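Local atomic coordinates of botulinum neurotoxin type G (Clostridium botulinum, PDB entry 3MPP), a protein that targets a host-poisoning clostridial protease to cells, its receptor-binding domain attaching the toxin to the cell surface before the light chain is moved into the cytosol. Residues Asn89-Ile94 and Phe184-Thr190; Gly109-Trp114 and Ile126-Ile132. The protein carries 4 engineered substitutions. All coordinates share one frame; numbering follows the deposited sequence.

Interaction 1 of 2, residues Asn89-Ile94 and Phe184-Thr190; sequences NEYTII and FKLINCT
With CG anti to the backbone N (chi1 175°), the side chain of Asn89 reaches across to Asn188 and Thr190, while Tyr91, its CG set between N and carbonyl carbon (chi1 54°), lays its ring against Cys189. The amide of Asn89 bonds twice to the loop that follows strand 181-187. Its ND2 gives a nearly straight bond to Asn188 O (2.8 Å), which lies in the amide plane, and its OD1 accepts from Thr190 N (2.9 Å), the donor standing above the carbonyl plane. Asparagine suits this place because one short group can both donate and accept, copying a peptide unit where the regular ladder has ended.

Over one face of the Tyr91 ring sits Cys189 SG, 4.1 Å from the ring centroid, a sulfur-aromatic contact; Leu186 lies alongside the ring, pointing the same way. Thr92 and Ile187 form a hydrogen-bonded antiparallel pair, and their beta-branched side chains run side by side, CB to CB 3.7 Å, on the sheet face away from Tyr91. Farther along, Lys185 N bonds Ile93 O (2.9 Å), and Ile94 sets its CG2 over one face of the Phe184 ring, 4.3 Å from the centroid. Buried aliphatic and aromatic groups fit here, since Phe201 and Leu42 also pack on Phe184. A water bridges Glu90 O and Asn188 ND2.

Between the pairs Thr92-Ile187 and Ile94-Phe184 the register shifts by one. On its other edge strand 90-98 places Ile93 and Ile94 together opposite Val105 of strand 103-108, a classic beta bulge, where the chain turns a corner. Bulge and corner thus lie on the middle strand of the seven-stranded antiparallel sheet of the N-terminal receptor-binding subdomain, which belongs to the concanavalin-like jelly-roll class.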
# COMPACT_ATOMS: atom_id res chain seq x y z
N ASN A 89 0.04 9.30 22.06
CA ASN A 89 -0.74 10.45 21.58
C ASN A 89 -1.86 9.99 20.65
O ASN A 89 -1.62 9.59 19.51
CB ASN A 89 0.18 11.48 20.91
CG ASN A 89 -0.58 12.65 20.25
OD1 ASN A 89 -0.23 13.06 19.14
ND2 ASN A 89 -1.57 13.22 20.94
N GLU A 90 -3.09 10.01 21.17
CA GLU A 90 -4.26 9.73 20.36
C GLU A 90 -4.81 11.03 19.80
O GLU A 90 -5.01 12.00 20.53
CB GLU A 90 -5.34 8.99 21.16
CG GLU A 90 -6.56 8.62 20.30
CD GLU A 90 -7.69 8.00 21.09
OE1 GLU A 90 -7.49 7.67 22.28
OE2 GLU A 90 -8.79 7.85 20.53
N TYR A 91 -5.04 11.06 18.49
CA TYR A 91 -5.56 12.26 17.86
C TYR A 91 -6.67 11.89 16.89
O TYR A 91 -6.61 10.87 16.22
CB TYR A 91 -4.45 13.04 17.14
CG TYR A 91 -3.65 12.24 16.14
CD1 TYR A 91 -4.00 12.20 14.79
CD2 TYR A 91 -2.54 11.51 16.55
CE1 TYR A 91 -3.26 11.45 13.87
CE2 TYR A 91 -1.79 10.76 15.65
CZ TYR A 91 -2.16 10.74 14.31
OH TYR A 91 -1.42 9.98 13.44
N THR A 92 -7.70 12.73 16.86
CA THR A 92 -8.82 12.55 15.96
C THR A 92 -8.36 12.91 14.54
O THR A 92 -7.50 13.78 14.36
CB THR A 92 -9.98 13.46 16.40
OG1 THR A 92 -10.30 13.16 17.76
CG2 THR A 92 -11.22 13.25 15.55
N ILE A 93 -8.89 12.21 13.55
CA ILE A 93 -8.62 12.55 12.16
C ILE A 93 -9.92 12.85 11.41
O ILE A 93 -9.93 13.68 10.51
CB ILE A 93 -7.83 11.46 11.41
CG1 ILE A 93 -8.56 10.12 11.47
CG2 ILE A 93 -6.42 11.32 11.99
CD1 ILE A 93 -7.98 9.10 10.48
N ILE A 94 -10.99 12.16 11.77
CA ILE A 94 -12.30 12.38 11.15
C ILE A 94 -13.37 12.36 12.24
O ILE A 94 -13.38 11.47 13.09
CB ILE A 94 -12.63 11.29 10.11
CG1 ILE A 94 -11.48 11.09 9.12
CG2 ILE A 94 -13.92 11.65 9.37
CD1 ILE A 94 -11.63 9.84 8.25
N PHE A 184 -12.56 16.73 8.52
CA PHE A 184 -11.32 16.00 8.31
C PHE A 184 -10.20 16.91 8.77
O PHE A 184 -9.96 17.97 8.18
CB PHE A 184 -11.16 15.65 6.83
CG PHE A 184 -12.25 14.77 6.31
CD1 PHE A 184 -12.03 13.41 6.11
CD2 PHE A 184 -13.51 15.28 6.04
CE1 PHE A 184 -13.04 12.59 5.62
CE2 PHE A 184 -14.53 14.46 5.55
CZ PHE A 184 -14.29 13.12 5.35
N LYS A 185 -9.54 16.51 9.85
CA LYS A 185 -8.60 17.39 10.54
C LYS A 185 -7.94 16.65 11.70
O LYS A 185 -8.59 15.87 12.38
CB LYS A 185 -9.38 18.60 11.08
CG LYS A 185 -8.55 19.65 11.75
CD LYS A 185 -9.46 20.72 12.35
CE LYS A 185 -8.67 21.94 12.81
NZ LYS A 185 -9.57 23.10 13.08
N LEU A 186 -6.65 16.90 11.92
CA LEU A 186 -5.96 16.35 13.08
C LEU A 186 -6.33 17.12 14.33
O LEU A 186 -6.09 18.32 14.40
CB LEU A 186 -4.44 16.40 12.89
CG LEU A 186 -3.77 15.25 12.09
CD1 LEU A 186 -4.46 14.99 10.75
CD2 LEU A 186 -2.28 15.56 11.89
N ILE A 187 -6.90 16.44 15.32
CA ILE A 187 -7.23 17.07 16.61
C ILE A 187 -6.43 16.45 17.74
O ILE A 187 -6.48 15.23 17.92
CB ILE A 187 -8.73 16.93 16.96
CG1 ILE A 187 -9.63 17.28 15.76
CG2 ILE A 187 -9.08 17.78 18.20
CD1 ILE A 187 -9.43 18.68 15.23
N ASN A 188 -5.74 17.29 18.51
CA ASN A 188 -4.94 16.85 19.66
C ASN A 188 -3.63 16.12 19.30
O ASN A 188 -3.06 15.41 20.13
CB ASN A 188 -5.76 15.99 20.61
CG ASN A 188 -7.04 16.67 21.06
OD1 ASN A 188 -7.05 17.88 21.33
ND2 ASN A 188 -8.13 15.90 21.14
N CYS A 189 -3.15 16.28 18.07
CA CYS A 189 -1.89 15.65 17.70
C CYS A 189 -0.72 16.53 18.14
O CYS A 189 -0.67 17.71 17.82
CB CYS A 189 -1.83 15.39 16.19
SG CYS A 189 -0.30 14.58 15.69
N THR A 190 0.24 15.95 18.86
CA THR A 190 1.32 16.76 19.43
C THR A 190 2.61 16.78 18.59
O THR A 190 3.55 17.51 18.89
CB THR A 190 1.64 16.33 20.88
OG1 THR A 190 2.02 14.95 20.88
CG2 THR A 190 0.43 16.53 21.78
O HOH W 1 -7.91 12.91 20.95

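Interaction 2 of 2, residues Gly109-Trp114 and Ile126-Ile132; sequences GNRIIW and IFFEYSI
Charge and stacking meet at Arg111, which forms a salt bridge with Glu129 and lies flat on Phe127. Its NE meets Glu129 OE1 at 2.6 Å, almost within the guanidinium plane, and NH2 adds a weak bond to the same oxygen. The guanidinium covers one face of the Phe127 ring, centres 4.0 Å apart and planes at 12°, a cation-pi stack. Carboxylate at the edge and ring on a face fix its rotation, a task suited to long, flat-ended arginine.

Among the hydrogen bonds, the pairs Ile112-Phe128 and Trp114-Ile126 exchange regular antiparallel backbone bonds. Asn110 extends the pairing, its backbone O accepting from Tyr130 N (3.1 Å) while its side-chain ND2 donates to Tyr130 O (2.6 Å); asparagine suits the place because its amide N-H stands in for a backbone donor. A water joins Gly109 O to Tyr130 OH.

Apolar packing completes the contact. Tyr130, its CG between the backbone N and the carbonyl carbon (chi1 50°), brings one ring face against Asn110, whose CB makes a CH-pi contact; Ile112 CG2 touches Phe128 CB (3.5 Å), and Ile126 CG2 meets the indole edge of Trp114.

The hairpin of strands 111-117 and 123-129 ends the sheet: strand 103-108 flanks 111-117, Lys165 and Lys166 of strand 163-168 touch Phe128 and Ile126, and Tyr86 of helix 83-88 packs on Asn110, Tyr130 and Ile132.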
# COMPACT_ATOMS: atom_id res chain seq x y z
N GLY A 109 -0.89 5.85 17.47
CA GLY A 109 0.24 5.03 17.11
C GLY A 109 -0.17 4.03 16.05
O GLY A 109 -0.63 4.41 14.97
N ASN A 110 -0.02 2.76 16.38
CA ASN A 110 -0.34 1.68 15.46
C ASN A 110 -1.78 1.19 15.64
O ASN A 110 -2.11 0.05 15.30
CB ASN A 110 0.64 0.53 15.66
CG ASN A 110 0.67 0.02 17.09
OD1 ASN A 110 0.54 0.80 18.04
ND2 ASN A 110 0.83 -1.28 17.25
N ARG A 111 -2.64 2.06 16.17
CA ARG A 111 -4.05 1.73 16.33
C ARG A 111 -4.92 2.70 15.55
O ARG A 111 -4.71 3.91 15.58
CB ARG A 111 -4.48 1.82 17.80
CG ARG A 111 -4.02 0.70 18.69
CD ARG A 111 -4.59 0.83 20.10
NE ARG A 111 -4.24 -0.36 20.87
CZ ARG A 111 -4.79 -0.70 22.02
NH1 ARG A 111 -5.73 0.06 22.57
NH2 ARG A 111 -4.38 -1.81 22.63
N ILE A 112 -5.91 2.15 14.86
CA ILE A 112 -6.94 2.97 14.25
C ILE A 112 -8.21 2.71 15.06
O ILE A 112 -8.55 1.56 15.31
CB ILE A 112 -7.13 2.62 12.76
CG1 ILE A 112 -8.22 3.49 12.14
CG2 ILE A 112 -7.45 1.15 12.60
CD1 ILE A 112 -7.71 4.81 11.61
N ILE A 113 -8.89 3.78 15.46
CA ILE A 113 -9.91 3.69 16.51
C ILE A 113 -11.23 4.35 16.12
O ILE A 113 -11.26 5.49 15.66
CB ILE A 113 -9.44 4.39 17.80
CG1 ILE A 113 -8.15 3.76 18.32
CG2 ILE A 113 -10.53 4.36 18.86
CD1 ILE A 113 -7.50 4.59 19.42
N TRP A 114 -12.32 3.63 16.34
CA TRP A 114 -13.67 4.13 16.11
C TRP A 114 -14.37 4.35 17.46
O TRP A 114 -14.39 3.47 18.31
CB TRP A 114 -14.44 3.11 15.27
CG TRP A 114 -15.91 3.36 15.10
CD1 TRP A 114 -16.93 2.65 15.67
CD2 TRP A 114 -16.52 4.34 14.26
NE1 TRP A 114 -18.14 3.15 15.25
CE2 TRP A 114 -17.91 4.19 14.39
CE3 TRP A 114 -16.03 5.34 13.42
CZ2 TRP A 114 -18.82 5.00 13.71
CZ3 TRP A 114 -16.93 6.14 12.74
CH2 TRP A 114 -18.31 5.96 12.89
N ILE A 126 -13.98 0.83 19.54
CA ILE A 126 -13.49 -0.40 18.97
C ILE A 126 -12.29 0.01 18.11
O ILE A 126 -12.26 1.13 17.62
CB ILE A 126 -14.58 -1.08 18.11
CG1 ILE A 126 -14.07 -2.39 17.51
CG2 ILE A 126 -15.06 -0.14 17.02
CD1 ILE A 126 -15.15 -3.18 16.81
N PHE A 127 -11.31 -0.87 17.95
CA PHE A 127 -10.09 -0.50 17.26
C PHE A 127 -9.46 -1.66 16.50
O PHE A 127 -9.76 -2.83 16.75
CB PHE A 127 -9.08 0.08 18.26
CG PHE A 127 -8.58 -0.92 19.26
CD1 PHE A 127 -7.52 -1.76 18.94
CD2 PHE A 127 -9.17 -1.04 20.51
CE1 PHE A 127 -7.05 -2.69 19.84
CE2 PHE A 127 -8.71 -1.97 21.42
CZ PHE A 127 -7.64 -2.80 21.09
N PHE A 128 -8.58 -1.31 15.56
CA PHE A 128 -7.72 -2.28 14.89
C PHE A 128 -6.27 -1.91 15.21
O PHE A 128 -5.89 -0.75 15.05
CB PHE A 128 -7.96 -2.27 13.38
CG PHE A 128 -6.94 -3.07 12.59
CD1 PHE A 128 -6.90 -4.45 12.69
CD2 PHE A 128 -6.05 -2.43 11.73
CE1 PHE A 128 -5.97 -5.19 11.95
CE2 PHE A 128 -5.13 -3.17 11.01
CZ PHE A 128 -5.09 -4.55 11.12
N GLU A 129 -5.48 -2.88 15.66
CA GLU A 129 -4.07 -2.64 15.93
C GLU A 129 -3.20 -3.54 15.06
O GLU A 129 -3.42 -4.74 15.02
CB GLU A 129 -3.74 -2.92 17.40
CG GLU A 129 -2.24 -2.78 17.74
CD GLU A 129 -1.95 -2.87 19.24
OE1 GLU A 129 -2.73 -2.32 20.04
OE2 GLU A 129 -0.93 -3.49 19.62
N TYR A 130 -2.22 -2.95 14.36
CA TYR A 130 -1.23 -3.75 13.63
C TYR A 130 0.11 -3.70 14.36
O TYR A 130 0.41 -2.75 15.09
CB TYR A 130 -1.08 -3.28 12.17
CG TYR A 130 -0.86 -1.80 12.01
CD1 TYR A 130 0.40 -1.24 12.16
CD2 TYR A 130 -1.93 -0.95 11.73
CE1 TYR A 130 0.61 0.13 12.03
CE2 TYR A 130 -1.74 0.41 11.60
CZ TYR A 130 -0.46 0.94 11.75
OH TYR A 130 -0.27 2.30 11.61
N SER A 131 0.92 -4.74 14.17
CA SER A 131 2.20 -4.85 14.86
C SER A 131 3.20 -3.77 14.44
O SER A 131 3.19 -3.32 13.30
CB SER A 131 2.82 -6.23 14.61
OG SER A 131 4.09 -6.34 15.23
N ILE A 132 4.05 -3.36 15.38
CA ILE A 132 5.19 -2.53 15.03
C ILE A 132 6.47 -3.28 15.39
O ILE A 132 7.51 -2.67 15.63
CB ILE A 132 5.13 -1.16 15.75
CG1 ILE A 132 4.96 -1.35 17.26
CG2 ILE A 132 3.98 -0.34 15.21
CD1 ILE A 132 4.89 -0.03 18.01
O HOH W 2 -2.63 3.52 12.87
O HOH W 3 2.19 -2.58 20.01

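Overall arrangement
Both contacts belong to one seven-stranded antiparallel sheet of the N-terminal receptor-binding subdomain, their centres about 14 Å apart. Interaction 1 pairs strands 90-98 and 181-187, distant in sequence, whereas interaction 2 lies within the hairpin 111-117/123-129 and falls inside the chain loop that interaction 1 closes. Strand 103-108 runs between them, pairing with 90-98 on one side and 111-117 on the other. Across it they touch in plain packing, Glu90 OE2 lying 3.7 Å from Ile113 CD1 while its hydrogen bond goes to Ser106 of the strand between. A local hairpin at the sheet's edge is joined through neighbouring strands to a long-range pairing near its middle, away from the inferred ganglioside-binding motif of the C-terminal subdomain.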